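Local coordinates for Es1 family protein (Ehrlichia chaffeensis, PDB 3L3B) that is of unknown function but belongs to the DJ-1/PfpI family, carries an amidotransferase-like domain and may take part in isoprenoid biosynthesis, at residues D37-R42 against Y117-N122; D109-P114 against K152-V157; I159-V164 against V176-D181; F210-Y215 against Q229-S234. One frame throughout, in Å; residues are numbered along the deposited sequence.

Contact 1 of 4, residues D37-R42 against Y117-N122; sequences DGSEIR and YGVAKN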
loop_
_atom_site.group_PDB
_atom_site.type_symbol
_atom_site.label_atom_id
_atom_site.label_comp_id
_atom_site.label_asym_id
_atom_site.label_seq_id
_atom_site.Cartn_x
_atom_site.Cartn_y
_atom_site.Cartn_z
ATOM N N ASP B 37 7.661 -4.570 10.527
ATOM C CA ASP B 37 8.602 -3.630 11.155
ATOM C C ASP B 37 8.225 -2.180 11.066
ATOM O O ASP B 37 9.013 -1.315 11.499
ATOM C CB ASP B 37 10.030 -3.801 10.599
ATOM C CG ASP B 37 10.147 -3.498 9.097
ATOM O OD1 ASP B 37 9.234 -2.899 8.475
ATOM O OD2 ASP B 37 11.212 -3.882 8.518
ATOM N N GLY B 38 6.987 -1.934 10.625
ATOM C CA GLY B 38 6.530 -0.613 10.261
ATOM C C GLY B 38 5.007 -0.585 10.356
ATOM O O GLY B 38 4.399 -1.369 11.108
ATOM N N SER B 39 4.419 0.256 9.514
ATOM C CA SER B 39 2.979 0.254 9.277
ATOM C C SER B 39 2.549 -0.800 8.290
ATOM O O SER B 39 3.223 -1.041 7.277
ATOM C CB SER B 39 2.529 1.607 8.726
ATOM O OG SER B 39 2.629 2.614 9.690
ATOM N N GLU B 40 1.384 -1.382 8.555
ATOM C CA GLU B 40 0.717 -2.306 7.629
ATOM C C GLU B 40 0.343 -1.487 6.384
ATOM O O GLU B 40 -0.381 -0.500 6.426
ATOM C CB GLU B 40 -0.520 -2.889 8.309
ATOM C CG GLU B 40 -0.879 -4.332 7.953
ATOM C CD GLU B 40 -1.055 -4.531 6.508
ATOM O OE1 GLU B 40 -0.587 -5.603 6.002
ATOM O OE2 GLU B 40 -1.645 -3.602 5.877
ATOM N N ILE B 41 0.937 -1.856 5.287
ATOM C CA ILE B 41 0.864 -1.085 4.029
ATOM C C ILE B 41 -0.558 -1.082 3.488
ATOM O O ILE B 41 -1.009 -0.046 3.022
ATOM C CB ILE B 41 1.839 -1.643 3.006
ATOM C CG1 ILE B 41 3.301 -1.435 3.423
ATOM C CG2 ILE B 41 1.565 -1.087 1.590
ATOM C CD1 ILE B 41 4.271 -2.337 2.577
ATOM N N ARG B 42 -1.277 -2.205 3.568
ATOM C CA ARG B 42 -2.631 -2.241 3.038
ATOM C C ARG B 42 -3.559 -1.375 3.870
ATOM O O ARG B 42 -4.318 -0.592 3.320
ATOM C CB ARG B 42 -3.149 -3.664 2.927
ATOM C CG ARG B 42 -2.316 -4.461 1.973
ATOM C CD ARG B 42 -2.387 -5.911 2.325
ATOM N NE ARG B 42 -1.487 -6.677 1.488
ATOM C CZ ARG B 42 -1.757 -7.888 1.020
ATOM N NH1 ARG B 42 -2.895 -8.493 1.320
ATOM N NH2 ARG B 42 -0.854 -8.493 0.284
ATOM N N TYR B 117 2.955 -4.060 13.023
ATOM C CA TYR B 117 3.747 -4.452 14.167
ATOM C C TYR B 117 4.668 -3.345 14.562
ATOM O O TYR B 117 4.997 -3.198 15.747
ATOM C CB TYR B 117 4.523 -5.742 13.863
ATOM C CG TYR B 117 5.196 -6.388 15.058
ATOM C CD1 TYR B 117 4.454 -7.127 15.986
ATOM C CD2 TYR B 117 6.571 -6.238 15.279
ATOM C CE1 TYR B 117 5.070 -7.718 17.097
ATOM C CE2 TYR B 117 7.196 -6.827 16.389
ATOM C CZ TYR B 117 6.435 -7.568 17.289
ATOM O OH TYR B 117 7.027 -8.157 18.380
ATOM N N GLY B 118 5.070 -2.535 13.591
ATOM C CA GLY B 118 5.909 -1.363 13.878
ATOM C C GLY B 118 5.317 -0.303 14.767
ATOM O O GLY B 118 6.035 0.378 15.498
ATOM N N VAL B 119 4.009 -0.138 14.706
ATOM C CA VAL B 119 3.354 0.790 15.576
ATOM C C VAL B 119 3.598 0.350 16.997
ATOM O O VAL B 119 4.035 1.155 17.804
ATOM C CB VAL B 119 1.839 0.890 15.298
ATOM C CG1 VAL B 119 1.151 1.848 16.298
ATOM C CG2 VAL B 119 1.619 1.350 13.865
ATOM N N ALA B 120 3.346 -0.919 17.300
ATOM C CA ALA B 120 3.559 -1.425 18.656
ATOM C C ALA B 120 5.062 -1.442 19.042
ATOM O O ALA B 120 5.444 -1.009 20.126
ATOM C CB ALA B 120 2.918 -2.808 18.800
ATOM N N LYS B 121 5.914 -1.884 18.126
ATOM C CA LYS B 121 7.335 -2.075 18.402
ATOM C C LYS B 121 8.088 -0.760 18.387
ATOM O O LYS B 121 9.013 -0.539 19.213
ATOM C CB LYS B 121 7.946 -3.037 17.335
ATOM N N ASN B 122 7.741 0.118 17.455
ATOM C CA ASN B 122 8.460 1.388 17.316
ATOM C C ASN B 122 7.976 2.521 18.205
ATOM O O ASN B 122 8.737 3.420 18.508
ATOM C CB ASN B 122 8.512 1.862 15.861
ATOM C CG ASN B 122 9.160 0.861 14.961
ATOM O OD1 ASN B 122 9.879 -0.021 15.424
ATOM N ND2 ASN B 122 8.881 0.959 13.654
HETATM O O HOH W 1 10.487 -2.423 14.123
#

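Contact 2 of 4, residues D109-P114 against K152-V157; sequences DMLVIP and KPIGAV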
loop_
_atom_site.group_PDB
_atom_site.type_symbol
_atom_site.label_atom_id
_atom_site.label_comp_id
_atom_site.label_asym_id
_atom_site.label_seq_id
_atom_site.Cartn_x
_atom_site.Cartn_y
_atom_site.Cartn_z
ATOM N N ASP B 109 -8.736 18.125 11.718
ATOM C CA ASP B 109 -9.985 17.741 12.367
ATOM C C ASP B 109 -9.965 16.370 13.060
ATOM O O ASP B 109 -10.805 16.107 13.930
ATOM C CB ASP B 109 -11.088 17.689 11.317
ATOM C CG ASP B 109 -11.231 18.969 10.596
ATOM O OD1 ASP B 109 -11.759 19.910 11.182
ATOM O OD2 ASP B 109 -10.798 19.048 9.450
ATOM N N MET B 110 -9.028 15.502 12.660
ATOM C CA MET B 110 -8.985 14.116 13.096
ATOM C C MET B 110 -7.580 13.525 12.847
ATOM O O MET B 110 -6.772 14.121 12.141
ATOM C CB MET B 110 -10.040 13.286 12.343
ATOM C CG MET B 110 -9.897 13.263 10.765
ATOM S SD MET B 110 -11.147 12.233 9.875
ATOM C CE MET B 110 -10.328 10.652 9.881
ATOM N N LEU B 111 -7.364 12.329 13.389
ATOM C CA LEU B 111 -6.131 11.580 13.322
ATOM C C LEU B 111 -6.492 10.152 13.027
ATOM O O LEU B 111 -7.438 9.633 13.604
ATOM C CB LEU B 111 -5.417 11.653 14.679
ATOM C CG LEU B 111 -4.178 10.793 14.863
ATOM C CD1 LEU B 111 -3.085 11.291 13.876
ATOM C CD2 LEU B 111 -3.698 10.785 16.266
ATOM N N VAL B 112 -5.769 9.519 12.087
ATOM C CA VAL B 112 -5.883 8.077 11.875
ATOM C C VAL B 112 -4.494 7.437 12.025
ATOM O O VAL B 112 -3.478 7.989 11.561
ATOM C CB VAL B 112 -6.557 7.724 10.534
ATOM C CG1 VAL B 112 -6.850 6.221 10.463
ATOM C CG2 VAL B 112 -7.847 8.513 10.383
ATOM N N ILE B 113 -4.463 6.313 12.742
ATOM C CA ILE B 113 -3.282 5.527 12.954
ATOM C C ILE B 113 -3.481 4.114 12.380
ATOM O O ILE B 113 -4.057 3.243 13.036
ATOM C CB ILE B 113 -2.961 5.395 14.446
ATOM C CG1 ILE B 113 -3.069 6.766 15.127
ATOM C CG2 ILE B 113 -1.573 4.826 14.595
ATOM C CD1 ILE B 113 -3.106 6.735 16.666
ATOM N N PRO B 114 -2.964 3.863 11.169
ATOM C CA PRO B 114 -2.985 2.481 10.672
ATOM C C PRO B 114 -2.248 1.546 11.619
ATOM O O PRO B 114 -1.466 1.990 12.465
ATOM C CB PRO B 114 -2.245 2.590 9.344
ATOM C CG PRO B 114 -2.403 4.011 8.907
ATOM C CD PRO B 114 -2.487 4.821 10.164
ATOM N N LYS B 152 -10.894 15.813 19.133
ATOM C CA LYS B 152 -10.805 15.469 17.717
ATOM C C LYS B 152 -10.739 13.959 17.579
ATOM O O LYS B 152 -9.996 13.310 18.312
ATOM C CB LYS B 152 -9.586 16.111 17.077
ATOM C CG LYS B 152 -9.755 17.606 16.955
ATOM C CD LYS B 152 -8.490 18.325 16.535
ATOM C CE LYS B 152 -8.808 19.811 16.435
ATOM N NZ LYS B 152 -7.699 20.583 15.933
ATOM N N PRO B 153 -11.570 13.397 16.686
ATOM C CA PRO B 153 -11.679 11.965 16.545
ATOM C C PRO B 153 -10.350 11.347 16.197
ATOM O O PRO B 153 -9.620 11.897 15.401
ATOM C CB PRO B 153 -12.621 11.807 15.347
ATOM C CG PRO B 153 -13.481 13.040 15.425
ATOM C CD PRO B 153 -12.510 14.096 15.789
ATOM N N ILE B 154 -10.058 10.226 16.826
ATOM C CA ILE B 154 -8.866 9.455 16.603
ATOM C C ILE B 154 -9.328 8.059 16.146
ATOM O O ILE B 154 -10.099 7.393 16.837
ATOM C CB ILE B 154 -8.042 9.280 17.895
ATOM C CG1 ILE B 154 -7.466 10.585 18.420
ATOM C CG2 ILE B 154 -6.868 8.291 17.701
ATOM C CD1 ILE B 154 -6.965 10.456 19.892
ATOM N N GLY B 155 -8.852 7.644 14.968
ATOM C CA GLY B 155 -9.100 6.310 14.431
ATOM C C GLY B 155 -7.861 5.436 14.507
ATOM O O GLY B 155 -6.768 5.925 14.311
ATOM N N ALA B 156 -8.034 4.134 14.779
ATOM C CA ALA B 156 -6.912 3.239 15.029
ATOM C C ALA B 156 -7.256 1.861 14.462
ATOM O O ALA B 156 -8.365 1.363 14.631
ATOM C CB ALA B 156 -6.553 3.170 16.597
ATOM N N VAL B 157 -6.326 1.276 13.736
ATOM C CA VAL B 157 -6.553 0.036 13.020
ATOM C C VAL B 157 -5.593 -1.039 13.542
ATOM O O VAL B 157 -4.404 -0.774 13.882
ATOM C CB VAL B 157 -6.312 0.247 11.506
ATOM C CG1 VAL B 157 -6.675 -1.056 10.666
ATOM C CG2 VAL B 157 -7.064 1.514 11.019
#

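Contact 3 of 4, residues I159-V164 against V176-D181; sequences ISPAVV and VTIGED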
loop_
_atom_site.group_PDB
_atom_site.type_symbol
_atom_site.label_atom_id
_atom_site.label_comp_id
_atom_site.label_asym_id
_atom_site.label_seq_id
_atom_site.Cartn_x
_atom_site.Cartn_y
_atom_site.Cartn_z
ATOM N N ILE B 159 -3.526 -3.372 15.641
ATOM C CA ILE B 159 -3.015 -3.292 17.021
ATOM C C ILE B 159 -3.034 -1.861 17.579
ATOM O O ILE B 159 -2.957 -1.645 18.804
ATOM C CB ILE B 159 -1.577 -3.842 17.106
ATOM C CG1 ILE B 159 -1.190 -4.204 18.543
ATOM C CG2 ILE B 159 -0.570 -2.829 16.443
ATOM C CD1 ILE B 159 -2.102 -5.261 19.264
ATOM N N SER B 160 -3.149 -0.882 16.707
ATOM C CA SER B 160 -3.090 0.521 17.145
ATOM C C SER B 160 -4.107 0.874 18.256
ATOM O O SER B 160 -3.778 1.702 19.113
ATOM C CB SER B 160 -3.242 1.483 15.958
ATOM O OG SER B 160 -2.071 1.332 15.109
ATOM N N PRO B 161 -5.290 0.232 18.265
ATOM C CA PRO B 161 -6.236 0.559 19.336
ATOM C C PRO B 161 -5.687 0.282 20.723
ATOM O O PRO B 161 -5.999 1.030 21.650
ATOM C CB PRO B 161 -7.463 -0.301 19.008
ATOM C CG PRO B 161 -7.451 -0.441 17.545
ATOM C CD PRO B 161 -5.957 -0.504 17.166
ATOM N N ALA B 162 -4.876 -0.783 20.855
ATOM C CA ALA B 162 -4.251 -1.173 22.119
ATOM C C ALA B 162 -3.277 -0.111 22.571
ATOM O O ALA B 162 -3.245 0.268 23.759
ATOM C CB ALA B 162 -3.517 -2.584 21.976
ATOM N N VAL B 163 -2.497 0.407 21.631
ATOM C CA VAL B 163 -1.562 1.457 21.937
ATOM C C VAL B 163 -2.263 2.762 22.355
ATOM O O VAL B 163 -1.784 3.447 23.277
ATOM C CB VAL B 163 -0.614 1.754 20.804
ATOM C CG1 VAL B 163 0.456 2.820 21.261
ATOM C CG2 VAL B 163 0.063 0.439 20.322
ATOM N N VAL B 164 -3.386 3.069 21.692
ATOM C CA VAL B 164 -4.181 4.241 22.027
ATOM C C VAL B 164 -4.764 4.100 23.429
ATOM O O VAL B 164 -4.722 5.051 24.200
ATOM C CB VAL B 164 -5.301 4.520 20.993
ATOM C CG1 VAL B 164 -6.246 5.675 21.507
ATOM C CG2 VAL B 164 -4.713 4.841 19.621
ATOM N N VAL B 176 -12.613 0.151 22.570
ATOM C CA VAL B 176 -12.112 -0.188 21.203
ATOM C C VAL B 176 -12.309 -1.666 20.874
ATOM O O VAL B 176 -12.577 -2.473 21.751
ATOM C CB VAL B 176 -10.604 0.117 21.055
ATOM C CG1 VAL B 176 -10.291 1.616 21.315
ATOM C CG2 VAL B 176 -9.733 -0.769 21.983
ATOM N N THR B 177 -12.171 -2.018 19.591
ATOM C CA THR B 177 -11.978 -3.452 19.200
ATOM C C THR B 177 -10.558 -3.715 18.659
ATOM O O THR B 177 -9.937 -2.858 18.024
ATOM C CB THR B 177 -12.952 -3.863 18.124
ATOM O OG1 THR B 177 -12.928 -5.297 17.962
ATOM C CG2 THR B 177 -12.548 -3.216 16.789
ATOM N N ILE B 178 -10.030 -4.899 18.965
ATOM C CA ILE B 178 -8.920 -5.511 18.218
ATOM C C ILE B 178 -9.333 -6.850 17.562
ATOM O O ILE B 178 -8.481 -7.646 17.169
ATOM C CB ILE B 178 -7.660 -5.658 19.086
ATOM C CG1 ILE B 178 -7.900 -6.570 20.294
ATOM C CG2 ILE B 178 -7.220 -4.246 19.504
ATOM C CD1 ILE B 178 -6.672 -6.930 21.054
ATOM N N GLY B 179 -10.638 -7.033 17.394
ATOM C CA GLY B 179 -11.211 -8.260 16.804
ATOM C C GLY B 179 -11.754 -9.118 17.915
ATOM O O GLY B 179 -12.909 -8.995 18.288
ATOM N N GLU B 180 -10.887 -9.962 18.455
ATOM C CA GLU B 180 -11.179 -10.797 19.596
ATOM C C GLU B 180 -10.003 -10.568 20.536
ATOM O O GLU B 180 -8.898 -10.389 20.086
ATOM C CB GLU B 180 -11.255 -12.283 19.172
ATOM N N ASP B 181 -10.232 -10.583 21.837
ATOM C CA ASP B 181 -9.161 -10.320 22.800
ATOM C C ASP B 181 -9.266 -11.382 23.915
ATOM O O ASP B 181 -9.568 -11.066 25.060
ATOM C CB ASP B 181 -9.310 -8.862 23.305
ATOM C CG ASP B 181 -8.239 -8.440 24.319
ATOM O OD1 ASP B 181 -8.472 -7.458 25.057
ATOM O OD2 ASP B 181 -7.184 -9.072 24.429
#

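Contact 4 of 4, residues F210-Y215 against Q229-S234; sequences FSCSAY and QDMISS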
loop_
_atom_site.group_PDB
_atom_site.type_symbol
_atom_site.label_atom_id
_atom_site.label_comp_id
_atom_site.label_asym_id
_atom_site.label_seq_id
_atom_site.Cartn_x
_atom_site.Cartn_y
_atom_site.Cartn_z
ATOM N N PHE B 210 -12.236 5.641 17.454
ATOM C CA PHE B 210 -12.841 4.787 16.445
ATOM C C PHE B 210 -11.824 3.688 16.040
ATOM O O PHE B 210 -10.637 3.977 15.949
ATOM C CB PHE B 210 -13.222 5.650 15.211
ATOM C CG PHE B 210 -14.204 6.785 15.526
ATOM C CD1 PHE B 210 -15.541 6.676 15.200
ATOM C CD2 PHE B 210 -13.782 7.934 16.167
ATOM C CE1 PHE B 210 -16.460 7.701 15.485
ATOM C CE2 PHE B 210 -14.699 8.979 16.485
ATOM C CZ PHE B 210 -16.046 8.849 16.116
ATOM N N SER B 211 -12.273 2.442 15.844
ATOM C CA SER B 211 -11.354 1.320 15.669
ATOM C C SER B 211 -11.900 0.227 14.798
ATOM O O SER B 211 -13.117 0.003 14.753
ATOM C CB SER B 211 -10.919 0.692 16.992
ATOM O OG SER B 211 -11.991 0.396 17.888
ATOM N N CYS B 212 -10.978 -0.485 14.159
ATOM C CA CYS B 212 -11.338 -1.670 13.432
ATOM C C CYS B 212 -10.190 -2.666 13.452
ATOM O O CYS B 212 -9.013 -2.288 13.695
ATOM C CB CYS B 212 -11.809 -1.290 12.052
ATOM S SG CYS B 212 -10.559 -0.625 10.967
ATOM N N SER B 213 -10.518 -3.942 13.248
ATOM C CA SER B 213 -9.581 -5.042 13.539
ATOM C C SER B 213 -8.648 -5.425 12.388
ATOM O O SER B 213 -7.509 -5.839 12.655
ATOM C CB SER B 213 -10.347 -6.284 14.004
ATOM O OG SER B 213 -11.254 -6.681 13.011
ATOM N N ALA B 214 -9.108 -5.316 11.137
ATOM C CA ALA B 214 -8.215 -5.453 9.955
ATOM C C ALA B 214 -7.347 -6.705 10.090
ATOM O O ALA B 214 -7.877 -7.787 10.357
ATOM C CB ALA B 214 -7.352 -4.179 9.773
ATOM N N TYR B 215 -6.018 -6.581 10.004
ATOM C CA TYR B 215 -5.199 -7.786 9.934
ATOM C C TYR B 215 -4.843 -8.406 11.302
ATOM O O TYR B 215 -3.948 -9.252 11.360
ATOM C CB TYR B 215 -3.969 -7.567 9.050
ATOM C CG TYR B 215 -4.226 -7.703 7.561
ATOM C CD1 TYR B 215 -4.442 -8.945 6.994
ATOM C CD2 TYR B 215 -4.224 -6.585 6.715
ATOM C CE1 TYR B 215 -4.634 -9.076 5.640
ATOM C CE2 TYR B 215 -4.474 -6.713 5.369
ATOM C CZ TYR B 215 -4.638 -7.946 4.834
ATOM O OH TYR B 215 -4.867 -8.080 3.476
ATOM N N GLN B 229 -13.377 1.098 5.839
ATOM C CA GLN B 229 -14.380 1.964 5.236
ATOM C C GLN B 229 -15.434 2.397 6.292
ATOM O O GLN B 229 -15.818 3.554 6.354
ATOM C CB GLN B 229 -15.039 1.239 4.065
ATOM C CG GLN B 229 -16.195 1.983 3.420
ATOM C CD GLN B 229 -16.789 1.206 2.274
ATOM O OE1 GLN B 229 -17.648 0.353 2.469
ATOM N NE2 GLN B 229 -16.325 1.490 1.077
ATOM N N ASP B 230 -15.860 1.468 7.137
ATOM C CA ASP B 230 -16.835 1.799 8.171
ATOM C C ASP B 230 -16.271 2.742 9.247
ATOM O O ASP B 230 -16.970 3.618 9.750
ATOM C CB ASP B 230 -17.323 0.544 8.852
ATOM C CG ASP B 230 -18.567 0.813 9.701
ATOM O OD1 ASP B 230 -18.486 0.712 10.950
ATOM O OD2 ASP B 230 -19.593 1.198 9.108
ATOM N N MET B 231 -15.000 2.547 9.588
ATOM C CA MET B 231 -14.364 3.372 10.573
ATOM C C MET B 231 -14.277 4.833 10.113
ATOM O O MET B 231 -14.698 5.730 10.825
ATOM C CB MET B 231 -12.973 2.821 10.881
ATOM C CG MET B 231 -12.402 3.508 12.057
ATOM S SD MET B 231 -10.734 3.079 12.406
ATOM C CE MET B 231 -9.876 4.021 11.165
ATOM N N ILE B 232 -13.772 5.060 8.907
ATOM C CA ILE B 232 -13.558 6.402 8.377
ATOM C C ILE B 232 -14.903 7.086 8.154
ATOM O O ILE B 232 -15.065 8.254 8.554
ATOM C CB ILE B 232 -12.767 6.388 7.035
ATOM C CG1 ILE B 232 -11.343 5.791 7.186
ATOM C CG2 ILE B 232 -12.773 7.788 6.423
ATOM C CD1 ILE B 232 -10.386 6.422 8.218
ATOM N N SER B 233 -15.872 6.369 7.562
ATOM C CA SER B 233 -17.257 6.854 7.513
ATOM C C SER B 233 -17.728 7.364 8.868
ATOM O O SER B 233 -18.225 8.472 8.970
ATOM C CB SER B 233 -18.243 5.765 7.042
ATOM O OG SER B 233 -17.918 5.321 5.734
ATOM N N SER B 234 -17.581 6.540 9.902
ATOM C CA SER B 234 -18.085 6.879 11.227
ATOM C C SER B 234 -17.402 8.119 11.765
ATOM O O SER B 234 -18.022 8.944 12.416
ATOM C CB SER B 234 -17.863 5.722 12.198
ATOM O OG SER B 234 -18.551 4.571 11.744
#

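Contact 1 of 4, residues D37-R42 against Y117-N122
The side-chain amide of N122 reaches across to the backbone carbonyl of D37, joining the loop that leads into helix 41-53 to helix 117-123 in the flavodoxin-like α/β fold of the DJ-1/PfpI family. With CG anti to its own carbonyl carbon (chi1 -58°), N122 directs ND2 at D37 O over 3.1 Å. The donor stands above the carbonyl plane, 37° out of it, and the oxygen in turn lies somewhat off the amide plane. ND2 also donates to A31 O while OD1 accepts from K68 N, so both ends of the amide are held and its flip is fixed. Beside it two glycines bring the backbones together: G38 CA lies 3.7 Å from G118 CA, with no side chain between them, and G38 O receives a weak bond from G118 N at 2.8 Å. The carboxylate of D37 is turned away, toward V71 N and R91 of the second subunit. Farther along, E40 sits at the N-cap of helix 41-53, its OE2 taking a weak capping bond from R42 N and a further hydrogen bond from E43 N. A water lies 2.8 Å from N122 OD1 and 3.2 Å from D37 O.

Contact 2 of 4, residues D109-P114 against K152-V157
The carbonyl of D109 is directed at the P153 ring, its O 3.2 Å from P153 CD, and K152 passes the same oxygen with its CB at 3.4 Å. From there the peptide groups of the two strands lie side by side in the sheet. One face carries L111, I113, I154 and A156. On it I154 CG2 is shared, lying 4.2 Å from I113 CD1 and 4.3 Å from L111 CD2, and V144 of helix 138-149 covers both L111 and I154. The other face carries V112, beside which G155 has no side chain, and is covered by helices 41-53 and 221-238, with V47 and M231 both reaching V112. The outer edges are taken by strand 24-29 next to 110-113 and by strand 209-212 next to 154-157. Strands 110-113 and 154-157 run parallel, 9° apart, as neighbours in the central sheet of the flavodoxin-like fold, and the chain between them makes a beta-alpha-beta crossover that includes helix 138-149. Four backbone bonds zip the pair: L111 N to P153 O, G155 N to L111 O, I113 N to G155 O and V157 N to I113 O. The bond from G155 N to L111 O is the straightest, at 2.8 Å and 171°. CA-H...O contacts supplement them, such as V112 CA to G155 O at 3.4 Å. The K152 side chain, extended beyond CG, carries NZ away to the carbonyls of F108 and V105, whereas D109 OD2 accepts from N25 N.

Contact 3 of 4, residues I159-V164 against V176-D181
Helix 160-168 follows strand 154-157 after a short turn, the place where DJ-1/PfpI proteins commonly carry a nucleophile-elbow cysteine, and P161 in its first turn packs on the end of strand 175-176 and the loop that follows. The pyrrolidine ring of P161 is the centre of the contact. Its CB sits against the branched end of V176, 3.8 Å from V176 CG2, with CG1 only slightly farther off. From another side I178 CG2 comes within 4.0 Å of P161 CB. The chi1 of 62° in I178 sets CG1 between backbone N and carbonyl carbon and leaves CG2 as the branch that meets the ring. The next ring atom, P161 CG, lies 3.5 Å from T177 O. The T177 side chain faces the opposite way, where OG1 accepts from G179 N at 2.9 Å and 160° in an ST turn and also bonds V194 O. I186 of helix 185-189 touches A162, V176 and I178 and adds to the apolar packing. Adhesion here therefore rests on hydrocarbon contact, and the buried carbonyl T177 O, which has no hydrogen-bonding partner in the model, faces the hydrocarbon of P161 CB and CG, probably at some energetic cost.

Contact 4 of 4, residues F210-Y215 against Q229-S234
Apolar and sulfur contacts come first, and M231 makes most of them. Its CG, anti to the backbone N (chi1 -170°), is directed down onto the strand and meets F210 CB at 3.9 Å. The chain stays extended through chi2, which brings M231 SD over the strand backbone, 3.7 Å from F210 O and 3.8 Å from S211 CA; the bend at chi3 turns only the terminal CE. From the next inward-pointing position of the strand, C212 SG approaches the same sulfur, M231 SD, to 4.0 Å. V157 of the neighbouring strand also touches both M231 and C212, so the methionine is packed against two strands.

The aromatic contact is made by F210 and S234. The F210 ring packs beside S234, with CD1 3.9 Å from S234 CB, while S234 O comes to 3.7 Å from F210 CE1, oblique to the ring. M235 of the same helix and P153 also touch F210.

Hydrogen bonds lie within the helix or lead outward. S234 OG donates to D230 O at 2.7 Å, while S234 N reaches that oxygen from the opposite face of its plane; S233 OG and N grip Q229 O in the same way. These bonds occupy the serine hydroxyls within the helix, and S234 presents its CB to the ring. S211, alternating to the other side of the sheet, bonds T177 N with its OG.

Strand 210-212 and helix 229-234 run nearly antiparallel, 172° apart with axes 7.9 Å from each other, the helix-on-sheet layering of a three-layer α/β/α sandwich.

In the fold
Contact 2 lies nearest the centre of the chain and joins two strands of the central mixed sheet. Contact 4, about 10 Å away between centres, extends that sheet, since strand 209-212 pairs with 154-157, and adds helix 221-238 on one face. Contact 3, its centre about 13 Å from that of contact 2, follows from the end of strand 154-157 and lies on the opposite side, where S160 OG bonds P114 O. Contact 1, its centre about 14 to 17 Å from those of the others, joins the loop before helix 41-53 to helix 117-123 and reaches the second subunit. Along the chain contacts 1 and 2 interleave, whereas contacts 3 and 4 follow, so the sheet ties early and late parts of the sequence into one domain.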